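Cellobiose 2-epimerase (PDB 5ZHB) catalyses the reversible epimerisation of cellobiose at C2 of its reducing-end glucose, giving the corresponding glucosyl-mannose. Local coordinates at residues A[30-35]-A[39-44]; A[54-59]-A[76-81]. All blocks are in the same frame, centred on the assembly; numbering follows the deposited sequence.

Contact 1: A[30-35]-A[39-44]; sequences GYYGLV and LHVHKD
The chain traces of Tyr-32 to Val-35 and Leu-39 to Lys-43 run roughly antiparallel, with directions 155° apart, and draw together at the non-hydrogen-bonded pair Val-35 and Val-41, whose CA atoms lie 4.6 Å apart. One direct backbone bond spans the two segments, from His-42 N to Leu-34 O (2.9 Å, 162° at the hydrogen). Beside it Val-35 CA makes a C-H...O contact of 3.3 Å with His-40 O. Further back, a water replaces direct pairing: it accepts from Gly-33 N and donates to Lys-43 O. The two short strands, 34-35 and 41-42, form a small beta hairpin on the surface of what is probably an (alpha/alpha)6 barrel, held to a neighbouring loop by backbone bonds of Val-35 with Ile-367 and Ala-368. Lys-43 lies alongside Tyr-32, both side chains pointing the same way. With CG beside its own backbone N (chi1 -65°) and the chain extended beyond, its methylenes run along the phenol. CG sits over one face, 3.7 Å from the Tyr-32 ring centroid, a CH-pi contact, and Lys-43 CE comes 3.8 Å from Tyr-32 OH. Val-41 spreads its two methyls between partners: CG1 approaches Tyr-32 CD2 obliquely at 3.7 Å, while CG2 meets Val-35 CG2 at 4.2 Å. Leu-34 and His-42 also lie side by side, on the other side of the hairpin from the two valines. Leu-34 CD2 covers one face of the imidazole, 4.1 Å from the His-42 ring centroid, and a hydrogen bond from His-42 NE2 to Asp-36 OD2 restrains the rotation of that ring.

Contact 2: A[54-59]-A[76-81]; sequences RQLWAF and NHAYRF
Leu-56 and Ala-78 bring together two successive helices, 49-66 and 69-86, which form an antiparallel helical hairpin of the (alpha/alpha)6 barrel expected for this family. The axes of 54-59 and 76-81 approach to 8.4 Å, with their N-to-C directions 153° apart. At the nearest point Leu-56 CA and Ala-78 CA are 5.1 Å from each other, and the alanine methyl points toward the opposing helix. Ala-78 CB rests 3.7 Å from Leu-56 CA and 3.8 Å from Leu-56 CB, so it packs on the root of the leucine and its backbone. The leucine branch is carried past the methyl because CG stands opposite the backbone N (chi1 169°). There CD1 comes 4.1 Å from Tyr-79 CB, while CD2 lies at the edge of the Tyr-79 ring, near its plane. The two side chains run alongside each other in the same direction, toward helix 111-128, where Leu-56 touches Tyr-124 and Tyr-79 stacks on that same ring. Tyr-79 OH is hydrogen-bonded to Glu-132, which satisfies the polar end of this buried side chain. Between 54-59 and 76-81 the cohesion is therefore apolar, resting on shape and burial: a small residue on one helix admits the backbone of the other, and polar bonding lies within each helix or runs to neighbouring parts of the fold, as at the tyrosine hydroxyl.

From the N terminus, the chain passes helix 2-21 and enters contact 1, which closes a tight loop of three residues, 36-38, between its segments. Only after Asp-44 does it reach helix 49-66, where contact 2 opens; this one closes over the short turn that joins helix 49-66 to helix 69-86. The two are thus in series, neither nested nor crossed, with centres about 16 Å apart. They nevertheless meet in space: Gly-30 O receives a weak hydrogen bond from His-77 NE2, and the Tyr-31 ring packs beside Gln-55 and Phe-59. The surface hairpin is in this way tied, through residues 30 and 31, to the first helical pair after it.

Contact 1: A[30-35]-A[39-44]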
loop_
_atom_site.group_PDB
_atom_site.type_symbol
_atom_site.label_atom_id
_atom_site.label_comp_id
_atom_site.label_asym_id
_atom_site.label_seq_id
_atom_site.Cartn_x
_atom_site.Cartn_y
_atom_site.Cartn_z
ATOM N N GLY A 30 -3.432 -20.048 -2.187
ATOM C CA GLY A 30 -2.673 -18.822 -1.958
ATOM C C GLY A 30 -1.170 -19.059 -1.892
ATOM O O GLY A 30 -0.633 -19.897 -2.617
ATOM N N TYR A 31 -0.516 -18.313 -0.982
ATOM C CA TYR A 31 0.923 -18.278 -0.820
ATOM C C TYR A 31 1.278 -18.536 0.634
ATOM O O TYR A 31 0.551 -18.109 1.542
ATOM C CB TYR A 31 1.433 -16.918 -1.325
ATOM C CG TYR A 31 1.198 -16.766 -2.813
ATOM C CD1 TYR A 31 -0.063 -16.459 -3.299
ATOM C CD2 TYR A 31 2.221 -16.993 -3.718
ATOM C CE1 TYR A 31 -0.307 -16.384 -4.654
ATOM C CE2 TYR A 31 1.990 -16.920 -5.081
ATOM C CZ TYR A 31 0.720 -16.633 -5.550
ATOM O OH TYR A 31 0.473 -16.530 -6.888
ATOM N N TYR A 32 2.386 -19.261 0.847
ATOM C CA TYR A 32 2.855 -19.577 2.186
ATOM C C TYR A 32 2.997 -18.275 2.987
ATOM O O TYR A 32 3.446 -17.254 2.460
ATOM C CB TYR A 32 4.183 -20.338 2.184
ATOM C CG TYR A 32 4.187 -21.638 1.381
ATOM C CD1 TYR A 32 3.237 -22.626 1.600
ATOM C CD2 TYR A 32 5.131 -21.861 0.381
ATOM C CE1 TYR A 32 3.253 -23.815 0.890
ATOM C CE2 TYR A 32 5.143 -23.036 -0.362
ATOM C CZ TYR A 32 4.206 -24.020 -0.092
ATOM O OH TYR A 32 4.187 -25.186 -0.792
ATOM N N GLY A 33 2.657 -18.343 4.274
ATOM C CA GLY A 33 2.311 -17.158 5.042
ATOM C C GLY A 33 3.503 -16.445 5.672
ATOM O O GLY A 33 3.352 -15.321 6.132
ATOM N N LEU A 34 4.679 -17.088 5.710
ATOM C CA LEU A 34 5.843 -16.554 6.414
ATOM C C LEU A 34 7.123 -17.124 5.803
ATOM O O LEU A 34 7.211 -18.343 5.604
ATOM C CB LEU A 34 5.818 -16.908 7.896
ATOM C CG LEU A 34 6.852 -16.229 8.804
ATOM C CD1 LEU A 34 6.570 -14.745 8.921
ATOM C CD2 LEU A 34 6.831 -16.864 10.189
ATOM N N VAL A 35 8.077 -16.216 5.511
ATOM C CA VAL A 35 9.470 -16.538 5.311
ATOM C C VAL A 35 10.257 -15.698 6.306
ATOM O O VAL A 35 10.223 -14.479 6.226
ATOM C CB VAL A 35 9.914 -16.248 3.874
ATOM C CG1 VAL A 35 11.391 -16.562 3.700
ATOM C CG2 VAL A 35 9.051 -16.960 2.842
ATOM N N LEU A 39 15.306 -17.287 6.027
ATOM C CA LEU A 39 14.853 -17.895 4.779
ATOM C C LEU A 39 14.208 -19.268 4.978
ATOM O O LEU A 39 13.908 -19.924 3.973
ATOM C CB LEU A 39 15.934 -17.926 3.696
ATOM C CG LEU A 39 16.602 -16.585 3.388
ATOM C CD1 LEU A 39 17.648 -16.796 2.306
ATOM C CD2 LEU A 39 15.571 -15.501 2.980
ATOM N N HIS A 40 13.881 -19.669 6.220
ATOM C CA HIS A 40 12.917 -20.765 6.400
ATOM C C HIS A 40 11.506 -20.363 5.955
ATOM O O HIS A 40 10.986 -19.313 6.341
ATOM C CB HIS A 40 12.846 -21.271 7.836
ATOM C CG HIS A 40 14.093 -21.958 8.253
ATOM N ND1 HIS A 40 14.963 -21.452 9.193
ATOM C CD2 HIS A 40 14.605 -23.144 7.851
ATOM C CE1 HIS A 40 15.976 -22.292 9.315
ATOM N NE2 HIS A 40 15.778 -23.309 8.517
ATOM N N VAL A 41 10.882 -21.226 5.143
ATOM C CA VAL A 41 9.514 -21.061 4.696
ATOM C C VAL A 41 8.597 -21.840 5.637
ATOM O O VAL A 41 8.743 -23.061 5.757
ATOM C CB VAL A 41 9.358 -21.568 3.260
ATOM C CG1 VAL A 41 7.915 -21.461 2.809
ATOM C CG2 VAL A 41 10.311 -20.914 2.270
ATOM N N HIS A 42 7.692 -21.137 6.334
ATOM C CA HIS A 42 6.742 -21.770 7.247
ATOM C C HIS A 42 5.434 -22.040 6.507
ATOM O O HIS A 42 4.572 -21.155 6.389
ATOM C CB HIS A 42 6.500 -20.901 8.481
ATOM C CG HIS A 42 7.723 -20.630 9.263
ATOM N ND1 HIS A 42 7.952 -21.218 10.483
ATOM C CD2 HIS A 42 8.817 -19.901 8.991
ATOM C CE1 HIS A 42 9.140 -20.835 10.940
ATOM N NE2 HIS A 42 9.678 -20.019 10.055
ATOM N N LYS A 43 5.284 -23.270 5.995
ATOM C CA LYS A 43 4.172 -23.601 5.114
ATOM C C LYS A 43 2.836 -23.633 5.846
ATOM O O LYS A 43 1.778 -23.515 5.200
ATOM C CB LYS A 43 4.400 -24.904 4.338
ATOM C CG LYS A 43 5.562 -24.837 3.369
ATOM C CD LYS A 43 5.806 -26.142 2.626
ATOM C CE LYS A 43 6.984 -26.045 1.699
ATOM N NZ LYS A 43 7.222 -27.364 1.111
ATOM N N ASP A 44 2.903 -23.760 7.173
ATOM C CA ASP A 44 1.725 -23.825 8.021
ATOM C C ASP A 44 1.440 -22.471 8.692
ATOM O O ASP A 44 0.609 -22.397 9.586
ATOM C CB ASP A 44 1.892 -24.899 9.091
ATOM C CG ASP A 44 3.068 -24.688 10.042
ATOM O OD1 ASP A 44 3.957 -23.863 9.728
ATOM O OD2 ASP A 44 3.092 -25.324 11.107
HETATM O O HOH W 1 1.187 -20.737 5.059
#

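Contact 2: A[54-59]-A[76-81]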
loop_
_atom_site.group_PDB
_atom_site.type_symbol
_atom_site.label_atom_id
_atom_site.label_comp_id
_atom_site.label_asym_id
_atom_site.label_seq_id
_atom_site.Cartn_x
_atom_site.Cartn_y
_atom_site.Cartn_z
ATOM N N ARG A 54 -2.717 -8.120 -1.653
ATOM C CA ARG A 54 -1.552 -7.477 -2.232
ATOM C C ARG A 54 -0.898 -8.395 -3.262
ATOM O O ARG A 54 -0.436 -7.923 -4.302
ATOM C CB ARG A 54 -0.589 -7.045 -1.122
ATOM C CG ARG A 54 -1.127 -5.807 -0.407
ATOM C CD ARG A 54 -0.241 -5.550 0.798
ATOM N NE ARG A 54 -0.675 -4.284 1.401
ATOM C CZ ARG A 54 -0.027 -3.760 2.425
ATOM N NH1 ARG A 54 0.984 -4.416 2.988
ATOM N NH2 ARG A 54 -0.378 -2.570 2.861
ATOM N N GLN A 55 -0.837 -9.688 -2.950
ATOM C CA GLN A 55 -0.350 -10.692 -3.891
ATOM C C GLN A 55 -1.179 -10.661 -5.182
ATOM O O GLN A 55 -0.608 -10.638 -6.272
ATOM C CB GLN A 55 -0.349 -12.071 -3.242
ATOM C CG GLN A 55 0.641 -12.220 -2.111
ATOM C CD GLN A 55 0.194 -13.279 -1.129
ATOM O OE1 GLN A 55 -0.879 -13.874 -1.297
ATOM N NE2 GLN A 55 0.989 -13.493 -0.086
ATOM N N LEU A 56 -2.507 -10.559 -5.061
ATOM C CA LEU A 56 -3.370 -10.518 -6.225
ATOM C C LEU A 56 -3.110 -9.251 -7.032
ATOM O O LEU A 56 -3.044 -9.271 -8.271
ATOM C CB LEU A 56 -4.822 -10.622 -5.786
ATOM C CG LEU A 56 -5.875 -10.326 -6.862
ATOM C CD1 LEU A 56 -5.722 -11.204 -8.101
ATOM C CD2 LEU A 56 -7.233 -10.516 -6.247
ATOM N N TRP A 57 -2.980 -8.124 -6.323
ATOM C CA TRP A 57 -2.747 -6.853 -7.003
ATOM C C TRP A 57 -1.438 -6.904 -7.796
ATOM O O TRP A 57 -1.416 -6.525 -8.975
ATOM C CB TRP A 57 -2.807 -5.666 -6.015
ATOM C CG TRP A 57 -2.590 -4.377 -6.751
ATOM C CD1 TRP A 57 -3.551 -3.559 -7.272
ATOM C CD2 TRP A 57 -1.322 -3.877 -7.228
ATOM N NE1 TRP A 57 -2.962 -2.552 -7.986
ATOM C CE2 TRP A 57 -1.603 -2.722 -7.987
ATOM C CE3 TRP A 57 -0.002 -4.273 -7.064
ATOM C CZ2 TRP A 57 -0.597 -1.981 -8.601
ATOM C CZ3 TRP A 57 1.000 -3.523 -7.643
ATOM C CH2 TRP A 57 0.696 -2.406 -8.421
ATOM N N ALA A 58 -0.347 -7.350 -7.149
ATOM C CA ALA A 58 0.990 -7.353 -7.729
ATOM C C ALA A 58 1.046 -8.235 -8.980
ATOM O O ALA A 58 1.551 -7.791 -10.009
ATOM C CB ALA A 58 2.040 -7.767 -6.716
ATOM N N PHE A 59 0.505 -9.452 -8.914
ATOM C CA PHE A 59 0.526 -10.317 -10.087
ATOM C C PHE A 59 -0.377 -9.798 -11.203
ATOM O O PHE A 59 -0.007 -9.933 -12.377
ATOM C CB PHE A 59 0.152 -11.742 -9.700
ATOM C CG PHE A 59 1.302 -12.466 -9.044
ATOM C CD1 PHE A 59 2.517 -12.593 -9.697
ATOM C CD2 PHE A 59 1.194 -12.942 -7.744
ATOM C CE1 PHE A 59 3.578 -13.242 -9.086
ATOM C CE2 PHE A 59 2.261 -13.591 -7.146
ATOM C CZ PHE A 59 3.443 -13.735 -7.816
ATOM N N ASN A 76 -4.490 -15.544 -10.917
ATOM C CA ASN A 76 -5.626 -16.444 -10.757
ATOM C C ASN A 76 -5.581 -17.202 -9.437
ATOM O O ASN A 76 -6.619 -17.348 -8.798
ATOM C CB ASN A 76 -5.709 -17.480 -11.870
ATOM C CG ASN A 76 -5.911 -16.821 -13.212
ATOM O OD1 ASN A 76 -6.573 -15.773 -13.322
ATOM N ND2 ASN A 76 -5.317 -17.412 -14.235
ATOM N N HIS A 77 -4.409 -17.747 -9.084
ATOM C CA HIS A 77 -4.243 -18.513 -7.860
ATOM C C HIS A 77 -4.564 -17.651 -6.630
ATOM O O HIS A 77 -5.168 -18.102 -5.649
ATOM C CB HIS A 77 -2.813 -19.055 -7.817
ATOM C CG HIS A 77 -2.557 -19.976 -6.694
ATOM N ND1 HIS A 77 -3.046 -21.263 -6.720
ATOM C CD2 HIS A 77 -1.918 -19.838 -5.515
ATOM C CE1 HIS A 77 -2.686 -21.889 -5.610
ATOM N NE2 HIS A 77 -2.018 -21.037 -4.850
ATOM N N ALA A 78 -4.148 -16.384 -6.686
ATOM C CA ALA A 78 -4.419 -15.455 -5.595
ATOM C C ALA A 78 -5.907 -15.135 -5.507
ATOM O O ALA A 78 -6.470 -15.092 -4.414
ATOM C CB ALA A 78 -3.565 -14.212 -5.755
ATOM N N TYR A 79 -6.549 -14.944 -6.667
ATOM C CA TYR A 79 -7.966 -14.625 -6.737
ATOM C C TYR A 79 -8.821 -15.721 -6.087
ATOM O O TYR A 79 -9.726 -15.425 -5.280
ATOM C CB TYR A 79 -8.357 -14.369 -8.191
ATOM C CG TYR A 79 -9.846 -14.139 -8.327
ATOM C CD1 TYR A 79 -10.393 -12.902 -8.030
ATOM C CD2 TYR A 79 -10.695 -15.154 -8.752
ATOM C CE1 TYR A 79 -11.749 -12.671 -8.141
ATOM C CE2 TYR A 79 -12.055 -14.933 -8.855
ATOM C CZ TYR A 79 -12.581 -13.691 -8.556
ATOM O OH TYR A 79 -13.902 -13.411 -8.698
ATOM N N ARG A 80 -8.515 -16.978 -6.445
ATOM C CA ARG A 80 -9.173 -18.152 -5.883
ATOM C C ARG A 80 -9.092 -18.179 -4.361
ATOM O O ARG A 80 -10.096 -18.336 -3.693
ATOM C CB ARG A 80 -8.577 -19.458 -6.428
ATOM C CG ARG A 80 -8.924 -19.683 -7.893
ATOM C CD ARG A 80 -8.554 -21.098 -8.324
ATOM N NE ARG A 80 -7.129 -21.336 -8.580
ATOM C CZ ARG A 80 -6.461 -21.047 -9.697
ATOM N NH1 ARG A 80 -7.087 -20.587 -10.776
ATOM N NH2 ARG A 80 -5.154 -21.238 -9.736
ATOM N N PHE A 81 -7.902 -18.019 -3.806
ATOM C CA PHE A 81 -7.760 -18.053 -2.363
ATOM C C PHE A 81 -8.511 -16.902 -1.693
ATOM O O PHE A 81 -9.067 -17.069 -0.600
ATOM C CB PHE A 81 -6.277 -17.975 -1.980
ATOM C CG PHE A 81 -6.080 -18.351 -0.524
ATOM C CD1 PHE A 81 -6.304 -19.657 -0.108
ATOM C CD2 PHE A 81 -5.662 -17.415 0.437
ATOM C CE1 PHE A 81 -6.064 -20.024 1.211
ATOM C CE2 PHE A 81 -5.499 -17.776 1.759
ATOM C CZ PHE A 81 -5.672 -19.083 2.144
#